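Local atomic coordinates of acyl-CoA dehydrogenase (PDB entry 3OWA), a protein that probably catalyses the FAD-dependent alpha,beta-dehydrogenation of acyl-CoA thioesters to the corresponding enoyl-CoA products. Residues V284-Q289 with Y392-M397; T375-V380 with R396-S401. All coordinates share one frame; numbering follows the deposited sequence.

Contacts 1 and 2 share the short helix 393-401, which lies against helix 257-293 in contact 1 and against helix 358-383 in contact 2, with Met397 taking part in both. Their centres are about 8 Å apart, and the three helices close on one another directly: Ser287 OG sits 3.4 Å from Gly379 CA, while Ile394 CG1 comes within 3.6 Å of Val380 N. Neither touches the cofactor, although both lie near it: a bound FAD is about 10 Å from the side chain of Ser287 and about 9 Å from that of Val380. Gln381, Ile382, Gly384, Gly385 and Tyr386, in the chain between the segments of contact 2, line an FAD pocket.

Contact 1: V284-Q289 with Y392-M397; sequences VEISAQ and YEIERM
Ile286 reaches across to Glu393, Ile394 and Met397 with the end of its longer branch, and this one residue provides more than half of the surface buried here. Its CG1 lies between the backbone N and the carbonyl carbon (chi1 71°), and the branch then runs out straight to CD1, bridging about half of the 11.0 Å between the axes of the two roughly antiparallel helix segments. The methyl ends among three side chains spaced along one helical face. CD1 meets Ile394 CD1 at 4.0 Å, methyl against methyl, and also sits close to CB of the same residue. From a second direction the selenomethionine at position 397 runs past Ile286 in the opposite sense, bringing SE to 3.9 Å from Ile286 CD1. The third wall is Glu393, whose extended chain slants across the isoleucine and lays its aliphatic part on the methyl, CG to Ile286 CD1 being 4.0 Å. Beyond it the carboxylate passes the shorter branch, OE1 standing 3.8 Å from Ile286 CG2, a packing contact without a hydrogen bond. The charge of that carboxylate is met by Arg282, one helical turn before Ile286, in a salt bridge to OE1; Arg282 also pairs with Glu285, so one guanidinium serves two acids beside the apolar patch. At the margin, Ser287 turns its hydroxyl back to the carbonyl of Ala283 and barely brushes Ile394. No hydrogen bond crosses the interface, which is held by apolar contact and bordered by charge. It joins the short helix 393-401 to the long helix 257-293, an antiparallel packing within the largely helical C-terminal domain of the acyl-CoA dehydrogenase fold.

Contact 2: T375-V380 with R396-S401; sequences TVDEGV and RMYRDS
Val376 and Val380, one turn apart, press against Tyr398 from across an antiparallel helical hairpin: helices 358-383 and 393-401 follow each other in the chain, and the connection between them carries Gly384, Gly385 and Tyr386 of an FAD pocket. The axes of the two segments approach to 9.0 Å, with their directions 153° apart, and the alpha carbons of Val376 and Tyr398 face each other where they come closest. Val376 is the principal bump. Its two methyls rest side by side on the near surface of the second helix: CG1 leans on the carbonyl of Met397 and on CB of that residue, while CG2 drops into the shallow hollow formed by Tyr398 CA, at 3.9 Å, and Ser401 CB, at 3.8 Å. Tyr398 fills the complementary space on the first helix. With CG anti to the backbone N (chi1 -178°), its ring swings along the groove beside Val376 and Val380 toward Asp377. Val380 crosses the tyrosine at about a right angle, and CG2 wedges against the root of the side chain and the start of the ring, 3.7 Å from both Tyr398 CB and CD1. The carbonyl oxygen of Val376 lies at the ring edge, near its plane. Farther out, Asp377 runs alongside the tyrosine in the same direction, its carboxylate turned 42° from the ring plane. That carboxylate is gripped mainly by the second subunit, whose Arg402 and Arg405 both form salt bridges to OD1, so the outer end of this groove belongs to the dimer interface. On the far side of helix 393-401, Arg396 NE donates a nearly straight hydrogen bond to Asp400 OD2, part of a salt bridge within the helix. Back at the tyrosine, Asp377 OD1 approaches the ring edge, 3.6 Å from Tyr398 CE1.

Contact 1: V284-Q289 with Y392-M397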
loop_
_atom_site.group_PDB
_atom_site.type_symbol
_atom_site.label_atom_id
_atom_site.label_comp_id
_atom_site.label_asym_id
_atom_site.label_seq_id
_atom_site.Cartn_x
_atom_site.Cartn_y
_atom_site.Cartn_z
ATOM N N VAL A 284 11.958 -3.338 -9.558
ATOM C CA VAL A 284 12.644 -2.220 -10.199
ATOM C C VAL A 284 12.927 -2.569 -11.662
ATOM O O VAL A 284 12.635 -1.792 -12.563
ATOM C CB VAL A 284 13.926 -1.828 -9.461
ATOM C CG1 VAL A 284 14.789 -0.836 -10.344
ATOM C CG2 VAL A 284 13.604 -1.145 -8.101
ATOM N N GLU A 285 13.460 -3.767 -11.873
ATOM C CA GLU A 285 13.861 -4.222 -13.184
ATOM C C GLU A 285 12.713 -4.283 -14.191
ATOM O O GLU A 285 12.801 -3.726 -15.286
ATOM C CB GLU A 285 14.528 -5.596 -13.067
ATOM C CG GLU A 285 14.942 -6.172 -14.412
ATOM C CD GLU A 285 15.696 -7.523 -14.309
ATOM O OE1 GLU A 285 16.427 -7.829 -15.288
ATOM O OE2 GLU A 285 15.543 -8.274 -13.285
ATOM N N ILE A 286 11.624 -4.949 -13.822
ATOM C CA ILE A 286 10.500 -5.051 -14.747
ATOM C C ILE A 286 9.776 -3.717 -14.981
ATOM O O ILE A 286 9.261 -3.479 -16.060
ATOM C CB ILE A 286 9.532 -6.201 -14.408
ATOM C CG1 ILE A 286 8.743 -5.887 -13.145
ATOM C CG2 ILE A 286 10.323 -7.490 -14.273
ATOM C CD1 ILE A 286 7.905 -7.095 -12.667
ATOM N N SER A 287 9.810 -2.832 -13.991
ATOM C CA SER A 287 9.248 -1.520 -14.134
ATOM C C SER A 287 10.095 -0.662 -15.052
ATOM O O SER A 287 9.544 0.110 -15.826
ATOM C CB SER A 287 9.090 -0.834 -12.761
ATOM O OG SER A 287 8.270 -1.637 -11.939
ATOM N N ALA A 288 11.416 -0.793 -14.971
ATOM C CA ALA A 288 12.305 0.008 -15.801
ATOM C C ALA A 288 12.194 -0.487 -17.226
ATOM O O ALA A 288 12.122 0.324 -18.153
ATOM C CB ALA A 288 13.742 -0.102 -15.309
ATOM N N GLN A 289 12.142 -1.799 -17.417
ATOM C CA GLN A 289 11.968 -2.338 -18.773
ATOM C C GLN A 289 10.621 -1.894 -19.354
ATOM O O GLN A 289 10.559 -1.507 -20.512
ATOM C CB GLN A 289 12.052 -3.870 -18.814
ATOM C CG GLN A 289 13.298 -4.474 -18.242
ATOM C CD GLN A 289 13.250 -6.014 -18.198
ATOM O OE1 GLN A 289 12.216 -6.636 -17.891
ATOM N NE2 GLN A 289 14.380 -6.628 -18.505
ATOM N N TYR A 392 0.336 -10.150 -16.154
ATOM C CA TYR A 392 1.602 -9.430 -15.896
ATOM C C TYR A 392 2.248 -9.857 -14.587
ATOM O O TYR A 392 1.566 -10.015 -13.593
ATOM C CB TYR A 392 1.407 -7.897 -15.995
ATOM C CG TYR A 392 1.202 -7.478 -17.435
ATOM C CD1 TYR A 392 2.260 -6.918 -18.174
ATOM C CD2 TYR A 392 -0.035 -7.686 -18.074
ATOM C CE1 TYR A 392 2.085 -6.555 -19.502
ATOM C CE2 TYR A 392 -0.207 -7.356 -19.438
ATOM C CZ TYR A 392 0.864 -6.790 -20.120
ATOM O OH TYR A 392 0.693 -6.447 -21.439
ATOM N N GLU A 393 3.570 -10.023 -14.609
ATOM C CA GLU A 393 4.352 -10.447 -13.467
ATOM C C GLU A 393 4.154 -9.496 -12.271
ATOM O O GLU A 393 4.067 -9.925 -11.111
ATOM C CB GLU A 393 5.856 -10.461 -13.899
ATOM C CG GLU A 393 6.798 -10.901 -12.763
ATOM C CD GLU A 393 8.258 -11.048 -13.160
ATOM O OE1 GLU A 393 8.656 -10.851 -14.349
ATOM O OE2 GLU A 393 9.029 -11.403 -12.253
ATOM N N ILE A 394 4.056 -8.196 -12.518
ATOM C CA ILE A 394 3.938 -7.255 -11.367
ATOM C C ILE A 394 2.628 -7.445 -10.622
ATOM O O ILE A 394 2.521 -7.142 -9.431
ATOM C CB ILE A 394 4.120 -5.750 -11.827
ATOM C CG1 ILE A 394 4.391 -4.849 -10.617
ATOM C CG2 ILE A 394 2.910 -5.258 -12.670
ATOM C CD1 ILE A 394 5.858 -4.907 -10.050
ATOM N N GLU A 395 1.611 -7.936 -11.310
ATOM C CA GLU A 395 0.319 -8.149 -10.681
ATOM C C GLU A 395 0.401 -9.267 -9.604
ATOM O O GLU A 395 -0.167 -9.167 -8.496
ATOM C CB GLU A 395 -0.679 -8.523 -11.770
ATOM C CG GLU A 395 -2.163 -8.750 -11.328
ATOM C CD GLU A 395 -2.472 -10.154 -10.717
ATOM O OE1 GLU A 395 -3.512 -10.257 -10.040
ATOM O OE2 GLU A 395 -1.744 -11.173 -10.922
ATOM N N ARG A 396 1.101 -10.337 -9.933
ATOM C CA ARG A 396 1.342 -11.426 -8.946
ATOM C C ARG A 396 2.229 -10.989 -7.794
ATOM O O ARG A 396 1.961 -11.319 -6.652
ATOM C CB ARG A 396 2.058 -12.603 -9.654
ATOM C CG ARG A 396 1.937 -13.896 -8.818
ATOM C CD ARG A 396 3.145 -14.789 -9.224
ATOM N NE ARG A 396 4.355 -14.230 -8.624
ATOM C CZ ARG A 396 5.497 -13.989 -9.255
ATOM N NH1 ARG A 396 6.529 -13.488 -8.565
ATOM N NH2 ARG A 396 5.645 -14.284 -10.541
HETATM N N MSE A 397 3.283 -10.208 -8.094
HETATM C CA MSE A 397 4.145 -9.690 -7.058
HETATM C C MSE A 397 3.399 -8.797 -6.066
HETATM O O MSE A 397 3.656 -8.837 -4.837
HETATM C CB MSE A 397 5.257 -8.869 -7.719
HETATM C CG MSE A 397 6.260 -9.821 -8.455
HETATM SE SE MSE A 397 7.690 -8.765 -9.173
HETATM C CE MSE A 397 8.498 -8.249 -7.526
#

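Contact 2: T375-V380 with R396-S401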
loop_
_atom_site.group_PDB
_atom_site.type_symbol
_atom_site.label_atom_id
_atom_site.label_comp_id
_atom_site.label_asym_id
_atom_site.label_seq_id
_atom_site.Cartn_x
_atom_site.Cartn_y
_atom_site.Cartn_z
ATOM N N THR A 375 7.571 -0.739 -3.461
ATOM C CA THR A 375 8.060 -0.981 -4.815
ATOM C C THR A 375 7.055 -1.730 -5.698
ATOM O O THR A 375 6.920 -1.406 -6.879
ATOM C CB THR A 375 9.461 -1.689 -4.855
ATOM O OG1 THR A 375 9.301 -3.018 -4.338
ATOM C CG2 THR A 375 10.494 -0.937 -4.002
ATOM N N VAL A 376 6.299 -2.700 -5.159
ATOM C CA VAL A 376 5.345 -3.385 -6.033
ATOM C C VAL A 376 4.159 -2.468 -6.281
ATOM O O VAL A 376 3.539 -2.511 -7.317
ATOM C CB VAL A 376 4.835 -4.803 -5.502
ATOM C CG1 VAL A 376 5.975 -5.727 -5.409
ATOM C CG2 VAL A 376 4.194 -4.691 -4.098
ATOM N N ASP A 377 3.851 -1.611 -5.331
ATOM C CA ASP A 377 2.759 -0.709 -5.541
ATOM C C ASP A 377 3.118 0.343 -6.638
ATOM O O ASP A 377 2.263 0.720 -7.470
ATOM C CB ASP A 377 2.412 -0.012 -4.240
ATOM C CG ASP A 377 1.237 0.923 -4.408
ATOM O OD1 ASP A 377 0.122 0.401 -4.591
ATOM O OD2 ASP A 377 1.412 2.174 -4.380
ATOM N N GLU A 378 4.362 0.836 -6.660
ATOM C CA GLU A 378 4.673 1.801 -7.683
ATOM C C GLU A 378 4.880 1.068 -8.987
ATOM O O GLU A 378 4.722 1.642 -10.058
ATOM C CB GLU A 378 5.923 2.606 -7.330
ATOM C CG GLU A 378 5.651 3.680 -6.185
ATOM C CD GLU A 378 4.531 4.714 -6.523
ATOM O OE1 GLU A 378 4.082 5.429 -5.598
ATOM O OE2 GLU A 378 4.034 4.784 -7.673
ATOM N N GLY A 379 5.267 -0.204 -8.896
ATOM C CA GLY A 379 5.464 -0.994 -10.127
ATOM C C GLY A 379 4.152 -1.231 -10.817
ATOM O O GLY A 379 4.024 -1.132 -12.027
ATOM N N VAL A 380 3.122 -1.529 -10.035
ATOM C CA VAL A 380 1.838 -1.602 -10.618
ATOM C C VAL A 380 1.414 -0.262 -11.254
ATOM O O VAL A 380 0.874 -0.266 -12.372
ATOM C CB VAL A 380 0.755 -2.007 -9.521
ATOM C CG1 VAL A 380 -0.620 -1.782 -10.076
ATOM C CG2 VAL A 380 0.962 -3.499 -9.087
ATOM N N ARG A 396 1.101 -10.337 -9.933
ATOM C CA ARG A 396 1.342 -11.426 -8.946
ATOM C C ARG A 396 2.229 -10.989 -7.794
ATOM O O ARG A 396 1.961 -11.319 -6.652
ATOM C CB ARG A 396 2.058 -12.603 -9.654
ATOM C CG ARG A 396 1.937 -13.896 -8.818
ATOM C CD ARG A 396 3.145 -14.789 -9.224
ATOM N NE ARG A 396 4.355 -14.230 -8.624
ATOM C CZ ARG A 396 5.497 -13.989 -9.255
ATOM N NH1 ARG A 396 6.529 -13.488 -8.565
ATOM N NH2 ARG A 396 5.645 -14.284 -10.541
HETATM N N MSE A 397 3.283 -10.208 -8.094
HETATM C CA MSE A 397 4.145 -9.690 -7.058
HETATM C C MSE A 397 3.399 -8.797 -6.066
HETATM O O MSE A 397 3.656 -8.837 -4.837
HETATM C CB MSE A 397 5.257 -8.869 -7.719
HETATM C CG MSE A 397 6.260 -9.821 -8.455
HETATM SE SE MSE A 397 7.690 -8.765 -9.173
HETATM C CE MSE A 397 8.498 -8.249 -7.526
ATOM N N TYR A 398 2.526 -7.960 -6.607
ATOM C CA TYR A 398 1.698 -7.098 -5.772
ATOM C C TYR A 398 0.925 -7.923 -4.763
ATOM O O TYR A 398 0.858 -7.556 -3.528
ATOM C CB TYR A 398 0.737 -6.216 -6.659
ATOM C CG TYR A 398 -0.105 -5.268 -5.804
ATOM C CD1 TYR A 398 0.401 -4.047 -5.430
ATOM C CD2 TYR A 398 -1.379 -5.656 -5.345
ATOM C CE1 TYR A 398 -0.371 -3.170 -4.587
ATOM C CE2 TYR A 398 -2.158 -4.786 -4.548
ATOM C CZ TYR A 398 -1.637 -3.576 -4.182
ATOM O OH TYR A 398 -2.372 -2.721 -3.371
ATOM N N ARG A 399 0.250 -8.974 -5.238
ATOM C CA ARG A 399 -0.543 -9.865 -4.332
ATOM C C ARG A 399 0.347 -10.680 -3.380
ATOM O O ARG A 399 0.041 -10.797 -2.206
ATOM C CB ARG A 399 -1.488 -10.804 -5.093
ATOM C CG ARG A 399 -2.683 -10.093 -5.769
ATOM C CD ARG A 399 -3.615 -11.061 -6.503
ATOM N NE ARG A 399 -2.983 -11.626 -7.694
ATOM C CZ ARG A 399 -2.377 -12.807 -7.778
ATOM N NH1 ARG A 399 -2.336 -13.635 -6.732
ATOM N NH2 ARG A 399 -1.856 -13.189 -8.942
ATOM N N ASP A 400 1.501 -11.156 -3.851
ATOM C CA ASP A 400 2.346 -11.998 -3.008
ATOM C C ASP A 400 2.911 -11.168 -1.861
ATOM O O ASP A 400 3.206 -11.714 -0.789
ATOM C CB ASP A 400 3.547 -12.563 -3.823
ATOM C CG ASP A 400 3.141 -13.580 -4.918
ATOM O OD1 ASP A 400 1.982 -14.111 -4.977
ATOM O OD2 ASP A 400 4.055 -13.887 -5.752
ATOM N N SER A 401 3.186 -9.876 -2.093
ATOM C CA SER A 401 3.943 -9.055 -1.162
ATOM C C SER A 401 3.162 -8.889 0.147
ATOM O O SER A 401 3.751 -8.833 1.240
ATOM C CB SER A 401 4.154 -7.650 -1.781
ATOM O OG SER A 401 4.612 -6.690 -0.819
HETATM O O HOH W 1 -1.338 -0.613 -2.715
#